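Local coordinates for protein spaetzle C-106 (Drosophila melanogaster, PDB 3E07) that acts, as a disulfide-linked homodimer, as the cytokine ligand that activates the Toll receptor in antifungal defence and embryonic dorsal-ventral patterning, at residues K15-K20 against I42-C47. Sequence-based numbering, arbitrary orientation.
Sequences KLVYPK and IQIEEC
Lys15, Leu16 and Val17 of strand 12-17 pair with Ile44, Gln43 and Ile42 of strand 39-47 in the two-stranded antiparallel sheet of this cystine-knot fold. Two hydrogen-bonded pairs flank the non-hydrogen-bonded pair Leu16-Gln43, whose CA atoms are 4.7 Å apart. In the pair Lys15-Ile44, Ile44 N reaches Lys15 O at 2.8 Å with an almost straight N-H...O angle of 176°, and Lys15 N returns a bond to Ile44 O. Val17 and Ile42 exchange bonds likewise, Val17 N meeting Ile42 O along a more bent path. The axes of strands 15-17 and 42-47 make 132° between their N-to-C directions, well off the 180° of exactly antiparallel strands, so the pair is strongly twisted.

Lys15, Val17, Ile42 and Ile44 share one face, where Ile42 and Ile44 also touch Ile95 of strand 94-104. With CG1 wedged between its backbone N and carbonyl carbon (chi1 76°), Ile44 carries CD1 to 3.4 Å from Val17 CG2, while its CG1 runs alongside Lys15 CG at 3.5 Å. On the other face, Leu16 CD2 brushes Gln43 CG at 4.1 Å; there Gln43 OE1 accepts a hydrogen bond from Gln74 N of the second subunit, linking this sheet to the dimer interface. Glu46, whose backbone pairs further along with Ile13, brings OE1 up against CD and CE of Lys15, while Lys15 NZ stays 4.3 Å from Glu46 OE1, too far for a salt bridge.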
loop_
_atom_site.group_PDB
_atom_site.type_symbol
_atom_site.label_atom_id
_atom_site.label_comp_id
_atom_site.label_asym_id
_atom_site.label_seq_id
_atom_site.Cartn_x
_atom_site.Cartn_y
_atom_site.Cartn_z
ATOM N N LYS A 15 4.355 0.655 10.470
ATOM C CA LYS A 15 5.178 1.347 11.457
ATOM C C LYS A 15 5.504 2.788 11.062
ATOM O O LYS A 15 5.326 3.181 9.914
ATOM C CB LYS A 15 6.479 0.556 11.677
ATOM C CG LYS A 15 7.486 0.745 10.552
ATOM C CD LYS A 15 8.238 -0.531 10.174
ATOM C CE LYS A 15 9.257 -0.961 11.217
ATOM N NZ LYS A 15 8.616 -1.429 12.474
ATOM N N LEU A 16 5.983 3.565 12.031
ATOM C CA LEU A 16 6.358 4.963 11.826
ATOM C C LEU A 16 7.860 5.095 11.641
ATOM O O LEU A 16 8.636 4.580 12.430
ATOM C CB LEU A 16 5.938 5.807 13.020
ATOM C CG LEU A 16 4.645 6.602 12.881
ATOM C CD1 LEU A 16 4.450 7.419 14.151
ATOM C CD2 LEU A 16 4.723 7.515 11.658
ATOM N N VAL A 17 8.273 5.805 10.603
ATOM C CA VAL A 17 9.690 5.958 10.333
ATOM C C VAL A 17 10.067 7.419 10.155
ATOM O O VAL A 17 9.207 8.276 9.937
ATOM C CB VAL A 17 10.083 5.150 9.075
ATOM C CG1 VAL A 17 11.571 5.289 8.789
ATOM C CG2 VAL A 17 9.737 3.695 9.286
ATOM N N TYR A 18 11.363 7.690 10.252
ATOM C CA TYR A 18 11.878 9.044 10.111
ATOM C C TYR A 18 12.858 9.196 8.948
ATOM O O TYR A 18 13.779 8.392 8.777
ATOM C CB TYR A 18 12.582 9.469 11.395
ATOM C CG TYR A 18 11.676 9.727 12.562
ATOM C CD1 TYR A 18 11.357 11.028 12.940
ATOM C CD2 TYR A 18 11.175 8.675 13.329
ATOM C CE1 TYR A 18 10.568 11.281 14.062
ATOM C CE2 TYR A 18 10.382 8.914 14.452
ATOM C CZ TYR A 18 10.089 10.223 14.816
ATOM O OH TYR A 18 9.362 10.482 15.959
ATOM N N PRO A 19 12.663 10.232 8.122
ATOM C CA PRO A 19 13.584 10.427 6.999
ATOM C C PRO A 19 14.829 11.020 7.650
ATOM O O PRO A 19 14.722 11.837 8.567
ATOM C CB PRO A 19 12.853 11.441 6.119
ATOM C CG PRO A 19 11.401 11.293 6.526
ATOM C CD PRO A 19 11.513 11.143 8.014
ATOM N N LYS A 20 16.007 10.613 7.202
ATOM C CA LYS A 20 17.223 11.125 7.813
ATOM C C LYS A 20 18.318 11.451 6.808
ATOM O O LYS A 20 18.875 10.562 6.166
ATOM C CB LYS A 20 17.709 10.120 8.873
ATOM C CG LYS A 20 17.465 8.652 8.504
ATOM C CD LYS A 20 17.315 7.738 9.730
ATOM C CE LYS A 20 18.602 7.601 10.537
ATOM N NZ LYS A 20 18.963 8.842 11.273
ATOM N N ILE A 42 7.146 9.113 8.735
ATOM C CA ILE A 42 6.501 8.468 7.605
ATOM C C ILE A 42 5.886 7.117 7.935
ATOM O O ILE A 42 6.569 6.228 8.445
ATOM C CB ILE A 42 7.527 8.293 6.456
ATOM C CG1 ILE A 42 8.024 9.672 6.012
ATOM C CG2 ILE A 42 6.905 7.525 5.293
ATOM C CD1 ILE A 42 9.167 9.632 5.028
ATOM N N GLN A 43 4.596 6.971 7.645
ATOM C CA GLN A 43 3.892 5.708 7.874
ATOM C C GLN A 43 4.258 4.679 6.808
ATOM O O GLN A 43 4.062 4.932 5.622
ATOM C CB GLN A 43 2.384 5.922 7.818
ATOM C CG GLN A 43 1.741 6.323 9.125
ATOM C CD GLN A 43 0.245 6.474 8.988
ATOM O OE1 GLN A 43 -0.366 5.876 8.102
ATOM N NE2 GLN A 43 -0.358 7.261 9.872
ATOM N N ILE A 44 4.791 3.529 7.214
ATOM C CA ILE A 44 5.132 2.507 6.237
ATOM C C ILE A 44 4.561 1.130 6.555
ATOM O O ILE A 44 4.159 0.854 7.689
ATOM C CB ILE A 44 6.662 2.359 6.044
ATOM C CG1 ILE A 44 7.292 1.596 7.208
ATOM C CG2 ILE A 44 7.284 3.718 5.874
ATOM C CD1 ILE A 44 8.782 1.307 7.020
ATOM N N GLU A 45 4.492 0.284 5.530
ATOM C CA GLU A 45 4.022 -1.080 5.690
ATOM C C GLU A 45 5.028 -2.029 5.064
ATOM O O GLU A 45 5.201 -2.042 3.842
ATOM C CB GLU A 45 2.667 -1.303 5.028
ATOM C CG GLU A 45 2.257 -2.765 5.134
ATOM C CD GLU A 45 0.801 -3.018 4.821
ATOM O OE1 GLU A 45 -0.059 -2.393 5.479
ATOM O OE2 GLU A 45 0.516 -3.851 3.930
ATOM N N GLU A 46 5.689 -2.820 5.897
ATOM C CA GLU A 46 6.675 -3.785 5.415
ATOM C C GLU A 46 6.099 -5.192 5.433
ATOM O O GLU A 46 5.318 -5.533 6.323
ATOM C CB GLU A 46 7.908 -3.799 6.321
ATOM C CG GLU A 46 8.740 -2.546 6.348
ATOM C CD GLU A 46 9.897 -2.673 7.325
ATOM O OE1 GLU A 46 9.640 -2.730 8.550
ATOM O OE2 GLU A 46 11.063 -2.735 6.873
ATOM N N CYS A 47 6.485 -6.015 4.465
ATOM C CA CYS A 47 6.039 -7.402 4.459
ATOM C C CYS A 47 6.793 -8.097 5.589
ATOM O O CYS A 47 7.972 -7.818 5.807
ATOM C CB CYS A 47 6.425 -8.104 3.161
ATOM S SG CYS A 47 5.346 -7.882 1.713
#